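Side-chain contacts in 3-keto-5-aminohexanoate cleavage enzyme (Ralstonia eutropha, PDB 3C6C), which probably cleaves beta-keto acids such as 3-keto-5-aminohexanoate with the help of a bound divalent metal, on a TIM-barrel scaffold: residues A[48-53]-A[65-70]; A[82-87]-A[100-105]; A[211-216]-A[233-238]. All blocks are in the same frame, centred on the assembly; numbering follows the deposited sequence. Where two conformers were deposited one is given.

Contact 1. Residues A[48-53]-A[65-70]; sequences AQIADA and AHIHVR. With NI (nickel (II) ion), chain B.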
loop_
_atom_site.group_PDB
_atom_site.type_symbol
_atom_site.label_atom_id
_atom_site.label_comp_id
_atom_site.label_asym_id
_atom_site.label_seq_id
_atom_site.Cartn_x
_atom_site.Cartn_y
_atom_site.Cartn_z
ATOM N N ALA A 48 16.489 0.676 -42.350
ATOM C CA ALA A 48 17.874 0.294 -42.142
ATOM C C ALA A 48 18.344 0.865 -40.797
ATOM O O ALA A 48 19.027 0.189 -40.032
ATOM C CB ALA A 48 18.791 0.785 -43.298
ATOM N N GLN A 49 17.968 2.106 -40.522
ATOM C CA GLN A 49 18.372 2.777 -39.266
ATOM C C GLN A 49 17.708 2.097 -38.071
ATOM O O GLN A 49 18.294 1.930 -36.980
ATOM C CB GLN A 49 18.021 4.262 -39.286
ATOM C CG GLN A 49 18.914 5.073 -40.213
ATOM C CD GLN A 49 18.339 6.405 -40.578
ATOM O OE1 GLN A 49 17.165 6.675 -40.346
ATOM N NE2 GLN A 49 19.160 7.249 -41.204
ATOM N N ILE A 50 16.474 1.693 -38.292
ATOM C CA ILE A 50 15.669 1.057 -37.222
ATOM C C ILE A 50 16.224 -0.331 -36.904
ATOM O O ILE A 50 16.388 -0.688 -35.759
ATOM C CB ILE A 50 14.162 1.014 -37.598
ATOM C CG1 ILE A 50 13.606 2.438 -37.634
ATOM C CG2 ILE A 50 13.365 0.155 -36.632
ATOM C CD1 ILE A 50 12.230 2.604 -38.228
ATOM N N ALA A 51 16.564 -1.084 -37.945
ATOM C CA ALA A 51 17.222 -2.383 -37.782
ATOM C C ALA A 51 18.562 -2.189 -37.096
ATOM O O ALA A 51 18.917 -2.930 -36.181
ATOM C CB ALA A 51 17.397 -3.140 -39.152
ATOM N N ASP A 52 19.317 -1.196 -37.552
ATOM C CA ASP A 52 20.646 -0.926 -36.979
ATOM C C ASP A 52 20.507 -0.680 -35.468
ATOM O O ASP A 52 21.324 -1.129 -34.666
ATOM C CB ASP A 52 21.317 0.314 -37.626
ATOM C CG ASP A 52 21.919 0.022 -39.012
ATOM O OD1 ASP A 52 21.957 -1.153 -39.432
ATOM O OD2 ASP A 52 22.338 1.006 -39.676
ATOM N N ALA A 53 19.429 -0.000 -35.096
ATOM C CA ALA A 53 19.171 0.375 -33.689
ATOM C C ALA A 53 18.840 -0.877 -32.875
ATOM O O ALA A 53 19.226 -1.000 -31.722
ATOM C CB ALA A 53 18.034 1.424 -33.590
ATOM N N ALA A 65 13.636 -6.363 -28.859
ATOM C CA ALA A 65 13.484 -5.076 -29.572
ATOM C C ALA A 65 12.016 -4.838 -29.909
ATOM O O ALA A 65 11.390 -5.669 -30.582
ATOM C CB ALA A 65 14.331 -5.033 -30.863
ATOM N N HIS A 66 11.508 -3.715 -29.433
ATOM C CA HIS A 66 10.157 -3.244 -29.766
ATOM C C HIS A 66 10.248 -2.237 -30.906
ATOM O O HIS A 66 10.921 -1.211 -30.828
ATOM C CB HIS A 66 9.443 -2.674 -28.541
ATOM C CG HIS A 66 8.087 -2.114 -28.834
ATOM N ND1 HIS A 66 6.982 -2.905 -29.087
ATOM C CD2 HIS A 66 7.672 -0.833 -28.985
ATOM C CE1 HIS A 66 5.931 -2.126 -29.308
ATOM N NE2 HIS A 66 6.326 -0.864 -29.249
ATOM N N ILE A 67 9.562 -2.586 -31.989
ATOM C CA ILE A 67 9.717 -1.958 -33.298
ATOM C C ILE A 67 8.435 -1.300 -33.827
ATOM O O ILE A 67 7.342 -1.887 -33.821
ATOM C CB ILE A 67 10.168 -3.045 -34.323
ATOM C CG1 ILE A 67 11.569 -3.554 -33.989
ATOM C CG2 ILE A 67 10.058 -2.547 -35.779
ATOM C CD1 ILE A 67 11.821 -4.953 -34.591
ATOM N N HIS A 68 8.617 -0.045 -34.191
ATOM C CA HIS A 68 7.694 0.724 -35.033
ATOM C C HIS A 68 8.444 1.034 -36.313
ATOM O O HIS A 68 9.665 0.933 -36.389
ATOM C CB HIS A 68 7.338 2.086 -34.429
ATOM C CG HIS A 68 6.416 2.037 -33.252
ATOM N ND1 HIS A 68 5.170 2.623 -33.260
ATOM C CD2 HIS A 68 6.588 1.526 -32.013
ATOM C CE1 HIS A 68 4.596 2.436 -32.087
ATOM N NE2 HIS A 68 5.434 1.770 -31.312
ATOM N N VAL A 69 7.690 1.450 -37.309
ATOM C CA VAL A 69 8.264 2.000 -38.544
ATOM C C VAL A 69 7.772 3.423 -38.732
ATOM O O VAL A 69 6.756 3.827 -38.157
ATOM C CB VAL A 69 7.933 1.135 -39.813
ATOM C CG1 VAL A 69 8.629 -0.217 -39.682
ATOM C CG2 VAL A 69 6.429 1.004 -40.050
ATOM N N ARG A 70 8.563 4.189 -39.476
ATOM C CA ARG A 70 8.284 5.586 -39.755
ATOM C C ARG A 70 8.279 5.829 -41.258
ATOM O O ARG A 70 8.923 5.107 -42.035
ATOM C CB ARG A 70 9.346 6.478 -39.085
ATOM C CG ARG A 70 9.245 6.558 -37.569
ATOM C CD ARG A 70 10.376 7.418 -36.963
ATOM N NE ARG A 70 10.247 7.471 -35.509
ATOM C CZ ARG A 70 9.570 8.395 -34.836
ATOM N NH1 ARG A 70 8.923 9.371 -35.481
ATOM N NH2 ARG A 70 9.509 8.338 -33.512
HETATM NI NI NI B . 5.189 1.083 -29.100
HETATM O O HOH W 1 3.877 2.820 -28.873
HETATM O O HOH W 2 3.388 0.044 -29.400
HETATM O O HOH W 3 4.481 0.666 -26.849
#
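The nearest CA atoms across segments 48-53 and 65-70 are those of Ile-50 and Val-69, 7.6 Å apart. Segment 48-53 is part of helix 47-60. The second segment runs as strand through Ile-67 and then passes His-68, which is loop. Ile-50 makes every contact from the helix side, and its CB is directed toward the strand. Its CG1 branch stands anti to the carbonyl carbon (chi1 -67°) and extends on, which carries CD1 to the chain around His-68. CD1 lies 3.6 Å from His-68 O and 4.0 Å from Val-69 CA. The other branch, Ile-50 CG2, lies 3.8 Å from the same His-68 O and reaches Ile-67 CG2 more loosely, at 4.4 Å. Two methyls of one side chain thus cover His-68 O, which has no polar partner in the model.

The imidazoles of His-66 and His-68 lead off to the metal. His-66 NE2 and His-68 NE2 each bind the nickel ion at 2.3 Å. Glu-269 and three waters are the other ligands. The two rings, two residues apart in the chain, converge on the ion with different first torsions (chi1 177° for His-66 and -73° for His-68). Asn-33 accepts a hydrogen bond from His-68 ND1 and so helps to fix that ring. Arg-70 turns its guanidinium to the carbonyls of Thr-31, Ala-34 and Gly-75.

Helix 47-60 is the connection of a beta-alpha-beta unit between the parallel strands 23-29 and 64-70. Strand 64-70 pairs on its other edge with strand 99-103. Helix 81-92 is the next neighbour, touching Ala-51 through Arg-90 and Val-91 and Val-69 through Phe-84.

Contact 2. Residues A[82-87]-A[100-105]; sequences VLFKEV and LNLTCG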
loop_
_atom_site.group_PDB
_atom_site.type_symbol
_atom_site.label_atom_id
_atom_site.label_comp_id
_atom_site.label_asym_id
_atom_site.label_seq_id
_atom_site.Cartn_x
_atom_site.Cartn_y
_atom_site.Cartn_z
ATOM N N VAL A 82 5.287 -3.187 -45.668
ATOM C CA VAL A 82 6.511 -3.330 -46.462
ATOM C C VAL A 82 7.727 -2.876 -45.662
ATOM O O VAL A 82 8.803 -3.494 -45.692
ATOM C CB VAL A 82 6.453 -2.539 -47.797
ATOM C CG1 VAL A 82 7.809 -2.579 -48.515
ATOM C CG2 VAL A 82 5.348 -3.109 -48.695
ATOM N N LEU A 83 7.513 -1.820 -44.896
ATOM C CA LEU A 83 8.573 -1.245 -44.072
ATOM C C LEU A 83 8.884 -2.174 -42.908
ATOM O O LEU A 83 10.057 -2.410 -42.563
ATOM C CB LEU A 83 8.191 0.142 -43.564
ATOM C CG LEU A 83 7.971 1.195 -44.663
ATOM C CD1 LEU A 83 7.653 2.530 -43.962
ATOM C CD2 LEU A 83 9.209 1.280 -45.597
ATOM N N PHE A 84 7.835 -2.728 -42.316
ATOM C CA PHE A 84 7.999 -3.685 -41.199
ATOM C C PHE A 84 8.833 -4.886 -41.685
ATOM O O PHE A 84 9.747 -5.340 -41.013
ATOM C CB PHE A 84 6.665 -4.195 -40.634
ATOM C CG PHE A 84 6.019 -3.283 -39.611
ATOM C CD1 PHE A 84 6.533 -3.161 -38.321
ATOM C CD2 PHE A 84 4.891 -2.566 -39.939
ATOM C CE1 PHE A 84 5.927 -2.345 -37.379
ATOM C CE2 PHE A 84 4.261 -1.750 -38.989
ATOM C CZ PHE A 84 4.804 -1.641 -37.708
ATOM N N LYS A 85 8.480 -5.383 -42.869
ATOM C CA LYS A 85 9.158 -6.563 -43.442
ATOM C C LYS A 85 10.640 -6.292 -43.675
ATOM O O LYS A 85 11.500 -7.135 -43.423
ATOM C CB LYS A 85 8.452 -7.048 -44.720
ATOM C CG LYS A 85 9.108 -8.268 -45.378
ATOM C CD LYS A 85 8.958 -9.511 -44.535
ATOM C CE LYS A 85 9.003 -10.795 -45.384
ATOM N NZ LYS A 85 10.248 -10.972 -46.173
ATOM N N GLU A 86 10.949 -5.094 -44.132
ATOM C CA GLU A 86 12.346 -4.719 -44.390
ATOM C C GLU A 86 13.122 -4.698 -43.069
ATOM O O GLU A 86 14.249 -5.186 -42.981
ATOM C CB GLU A 86 12.472 -3.355 -45.092
ATOM C CG GLU A 86 13.931 -3.017 -45.404
ATOM C CD GLU A 86 14.147 -1.689 -46.067
ATOM O OE1 GLU A 86 13.174 -1.122 -46.616
ATOM O OE2 GLU A 86 15.305 -1.206 -46.007
ATOM N N VAL A 87 12.488 -4.161 -42.028
ATOM C CA VAL A 87 13.175 -4.079 -40.726
ATOM C C VAL A 87 13.495 -5.489 -40.228
ATOM O O VAL A 87 14.621 -5.783 -39.849
ATOM C CB VAL A 87 12.388 -3.308 -39.627
ATOM C CG1 VAL A 87 13.058 -3.528 -38.230
ATOM C CG2 VAL A 87 12.310 -1.787 -39.974
ATOM N N LEU A 100 11.977 -10.290 -31.383
ATOM C CA LEU A 100 11.255 -9.185 -32.022
ATOM C C LEU A 100 9.833 -9.034 -31.490
ATOM O O LEU A 100 9.075 -9.986 -31.383
ATOM C CB LEU A 100 11.207 -9.356 -33.540
ATOM C CG LEU A 100 12.524 -9.524 -34.270
ATOM C CD1 LEU A 100 12.308 -9.702 -35.764
ATOM C CD2 LEU A 100 13.441 -8.363 -33.935
ATOM N N ASN A 101 9.531 -7.790 -31.149
ATOM C CA ASN A 101 8.208 -7.345 -30.657
ATOM C C ASN A 101 7.731 -6.196 -31.552
ATOM O O ASN A 101 8.217 -5.059 -31.483
ATOM C CB ASN A 101 8.315 -6.956 -29.166
ATOM C CG ASN A 101 7.027 -6.327 -28.593
ATOM O OD1 ASN A 101 6.076 -6.046 -29.311
ATOM N ND2 ASN A 101 7.023 -6.075 -27.278
ATOM N N LEU A 102 6.822 -6.518 -32.454
ATOM C CA LEU A 102 6.288 -5.506 -33.359
ATOM C C LEU A 102 5.067 -4.835 -32.763
ATOM O O LEU A 102 4.193 -5.475 -32.186
ATOM C CB LEU A 102 5.903 -6.095 -34.726
ATOM C CG LEU A 102 7.007 -6.739 -35.564
ATOM C CD1 LEU A 102 6.446 -7.119 -36.964
ATOM C CD2 LEU A 102 8.306 -5.925 -35.596
ATOM N N THR A 103 5.030 -3.513 -32.903
ATOM C CA THR A 103 3.855 -2.779 -32.474
ATOM C C THR A 103 2.633 -3.253 -33.267
ATOM O O THR A 103 2.681 -3.479 -34.482
ATOM C CB THR A 103 4.000 -1.243 -32.623
ATOM O OG1 THR A 103 2.850 -0.617 -32.029
ATOM C CG2 THR A 103 4.108 -0.836 -34.113
ATOM N N CYS A 104 1.542 -3.394 -32.537
ATOM C CA CYS A 104 0.240 -3.606 -33.151
ATOM C C CYS A 104 -0.797 -2.719 -32.483
ATOM O O CYS A 104 -1.973 -3.075 -32.403
ATOM C CB CYS A 104 -0.146 -5.076 -33.081
ATOM S SG CYS A 104 -1.311 -5.547 -34.389
ATOM N N GLY A 105 -0.308 -1.586 -31.982
ATOM C CA GLY A 105 -1.132 -0.539 -31.351
ATOM C C GLY A 105 -1.829 0.336 -32.378
ATOM O O GLY A 105 -2.747 1.114 -32.099
#
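Phe-84 of helix segment 82-87 reaches across to Leu-102 and Thr-103 of segment 100-105. Its CA is 8.2 Å from Leu-102 CA, the nearest CA pair, and the side chain spans that gap. CB points toward the strand, and CG, anti to the carbonyl carbon (chi1 -84°), continues to the ring. The first ring atom to meet the strand is CD1, which lies 4.2 Å from Leu-102 CD1. The two side chains run past one another in opposite directions there, and the leucine methyl meets the ring obliquely. Further out, Phe-84 CE1 is 4.0 Å from Thr-103 CG2. The tip atom CZ comes closer to the same methyl, at 3.7 Å. This methyl sits at the ring edge, near its plane.

Thr-103 has OG1 anti to its own N (chi1 -173°). CG2 is then placed between N and the carbonyl carbon, where it meets the edge of the phenyl ring. OG1 accepts a weak hydrogen bond from Gly-105 N (3.3 Å), an ST turn. His-135 also meets the Phe-84 ring, with the planes at about 30°, and its NE2 hydrogen-bonds to Thr-103 O.

Helix 81-92 here covers the outer side of parallel strand 99-103. Such apolar packing between helix layer and strand core is typical of the TIM beta/alpha-barrel.

Contact 3. Residues A[211-216]-A[233-238]; sequences FQMVLG and NLIPAN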
loop_
_atom_site.group_PDB
_atom_site.type_symbol
_atom_site.label_atom_id
_atom_site.label_comp_id
_atom_site.label_asym_id
_atom_site.label_seq_id
_atom_site.Cartn_x
_atom_site.Cartn_y
_atom_site.Cartn_z
ATOM N N PHE A 211 2.131 -9.072 -19.552
ATOM C CA PHE A 211 1.508 -7.788 -19.237
ATOM C C PHE A 211 2.607 -6.708 -19.128
ATOM O O PHE A 211 3.689 -6.935 -18.578
ATOM C CB PHE A 211 0.774 -7.794 -17.902
ATOM C CG PHE A 211 -0.516 -8.580 -17.881
ATOM C CD1 PHE A 211 -0.493 -9.950 -17.767
ATOM C CD2 PHE A 211 -1.744 -7.932 -17.880
ATOM C CE1 PHE A 211 -1.664 -10.662 -17.704
ATOM C CE2 PHE A 211 -2.937 -8.650 -17.824
ATOM C CZ PHE A 211 -2.884 -10.012 -17.731
ATOM N N GLN A 212 2.296 -5.542 -19.643
ATOM C CA GLN A 212 3.145 -4.366 -19.413
ATOM C C GLN A 212 2.360 -3.133 -19.057
ATOM O O GLN A 212 1.456 -2.707 -19.768
ATOM C CB GLN A 212 4.024 -4.064 -20.615
ATOM C CG GLN A 212 4.858 -2.805 -20.476
ATOM C CD GLN A 212 6.024 -2.771 -21.453
ATOM O OE1 GLN A 212 7.181 -2.898 -21.047
ATOM N NE2 GLN A 212 5.720 -2.612 -22.748
HETATM N N MSE A 213 2.773 -2.526 -17.958
HETATM C CA MSE A 213 2.207 -1.245 -17.522
HETATM C C MSE A 213 2.903 -0.080 -18.210
HETATM O O MSE A 213 4.119 0.104 -18.080
HETATM C CB MSE A 213 2.390 -1.018 -16.014
HETATM C CG MSE A 213 2.024 -2.149 -15.137
HETATM SE SE MSE A 213 2.497 -1.631 -13.326
HETATM C CE MSE A 213 2.414 -3.275 -12.696
ATOM N N VAL A 214 2.101 0.671 -18.948
ATOM C CA VAL A 214 2.461 1.977 -19.489
ATOM C C VAL A 214 2.184 3.029 -18.423
ATOM O O VAL A 214 1.034 3.243 -18.020
ATOM C CB VAL A 214 1.665 2.308 -20.796
ATOM C CG1 VAL A 214 2.165 3.642 -21.401
ATOM C CG2 VAL A 214 1.801 1.146 -21.823
ATOM N N LEU A 215 3.244 3.668 -17.934
ATOM C CA LEU A 215 3.120 4.641 -16.839
ATOM C C LEU A 215 3.472 6.064 -17.246
ATOM O O LEU A 215 4.452 6.322 -17.904
ATOM C CB LEU A 215 3.964 4.222 -15.618
ATOM C CG LEU A 215 3.697 2.833 -15.023
ATOM C CD1 LEU A 215 4.747 2.477 -13.984
ATOM C CD2 LEU A 215 2.267 2.758 -14.423
ATOM N N GLY A 216 2.631 6.974 -16.813
ATOM C CA GLY A 216 2.811 8.401 -17.029
ATOM C C GLY A 216 2.291 8.967 -18.323
ATOM O O GLY A 216 2.583 10.117 -18.675
ATOM N N ASN A 233 -0.159 -6.188 -8.137
ATOM C CA ASN A 233 -0.876 -7.145 -7.290
ATOM C C ASN A 233 -2.159 -7.662 -7.963
ATOM O O ASN A 233 -2.733 -8.652 -7.511
ATOM C CB ASN A 233 -1.110 -6.567 -5.882
ATOM C CG ASN A 233 0.213 -6.338 -5.101
ATOM O OD1 ASN A 233 1.281 -6.825 -5.475
ATOM N ND2 ASN A 233 0.127 -5.575 -4.023
ATOM N N LEU A 234 -2.563 -7.004 -9.053
ATOM C CA LEU A 234 -3.737 -7.426 -9.860
ATOM C C LEU A 234 -3.362 -8.390 -10.968
ATOM O O LEU A 234 -4.214 -9.045 -11.574
ATOM C CB LEU A 234 -4.420 -6.232 -10.511
ATOM C CG LEU A 234 -5.027 -5.187 -9.568
ATOM C CD1 LEU A 234 -5.578 -3.986 -10.385
ATOM C CD2 LEU A 234 -6.111 -5.797 -8.697
ATOM N N ILE A 235 -2.076 -8.446 -11.254
ATOM C CA ILE A 235 -1.565 -9.299 -12.358
ATOM C C ILE A 235 -1.490 -10.776 -11.930
ATOM O O ILE A 235 -1.058 -11.095 -10.813
ATOM C CB ILE A 235 -0.238 -8.750 -12.928
ATOM C CG1 ILE A 235 -0.545 -7.465 -13.695
ATOM C CG2 ILE A 235 0.394 -9.766 -13.892
ATOM C CD1 ILE A 235 0.654 -6.685 -14.108
ATOM N N PRO A 236 -1.936 -11.697 -12.800
ATOM C CA PRO A 236 -1.868 -13.116 -12.397
ATOM C C PRO A 236 -0.483 -13.603 -12.014
ATOM O O PRO A 236 0.518 -13.208 -12.579
ATOM C CB PRO A 236 -2.404 -13.874 -13.636
ATOM C CG PRO A 236 -3.108 -12.877 -14.439
ATOM C CD PRO A 236 -2.488 -11.541 -14.154
ATOM N N ALA A 237 -0.458 -14.480 -11.023
ATOM C CA ALA A 237 0.809 -14.972 -10.480
ATOM C C ALA A 237 1.690 -15.682 -11.507
ATOM O O ALA A 237 2.916 -15.668 -11.410
ATOM C CB ALA A 237 0.573 -15.867 -9.286
ATOM N N ASN A 238 1.062 -16.272 -12.501
ATOM C CA ASN A 238 1.787 -17.073 -13.508
ATOM C C ASN A 238 2.266 -16.251 -14.703
ATOM O O ASN A 238 2.846 -16.762 -15.671
ATOM C CB ASN A 238 0.920 -18.236 -14.014
ATOM C CG ASN A 238 -0.210 -17.789 -14.927
ATOM O OD1 ASN A 238 -0.823 -16.754 -14.709
ATOM N ND2 ASN A 238 -0.494 -18.584 -15.957
#
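Phe-211 and Met-213 on strand 210-214 of the TIM barrel pack against Ile-235 and Pro-236. These two belong to the irregular segment 233-238, which leads from helix 225-232 to the next parallel strand, 240-244. The nearest CA atoms, those of Phe-211 and Ile-235, are 7.7 Å apart.

The tight part brings Ile-235 and Pro-236 against Phe-211, which is buried. Ile-235 lies alongside it, the two side chains running in opposite directions. The isoleucine offers both branches. CD1 is 4.0 Å from Phe-211 CB, and CG2 is 4.0 Å from Phe-211 CD1. CG1 of Ile-235 is anti to its carbonyl carbon (chi1 -71°), which turns the longer branch in toward the strand. At the margin, Met-213, a selenomethionine, adds its extended chain from the same side of the strand, and its CE stops 4.1 Å from Ile-235 CD1.

The solvent side is formed by the two ends of segment 233-238, where Asn-233, Ala-237 and Asn-238 are exposed. Beyond the contact, Leu-234 O accepts a hydrogen bond from Lys-197 NZ of helix 190-201. The same helix also touches Phe-211 through Ile-200.

The shortest approach belongs to the tight part. Pro-236 crosses the phenyl side chain at about a right angle, and its CD meets the ring obliquely, 3.7 Å from Phe-211 CE1.

Contacts 1 and 2 are neighbours, with centres 8 Å apart. Their strands, 64-70 and 99-103, lie side by side in the barrel sheet. Ile-67 N and Asn-101 O are 2.9 Å apart, a probable hydrogen bond, as are Ala-65 O and Asn-101 N. Both contacts border the nickel site. Contact 1 supplies two of its ligands, and in contact 2 the side chain of Thr-103 comes within about 4 Å of the ion. Contact 3 lies on the opposite side of the chain's centre, its centre 26 Å from that of contact 1 and 24 Å from that of contact 2. Its Met-213 side chain remains about 14 Å from the nickel.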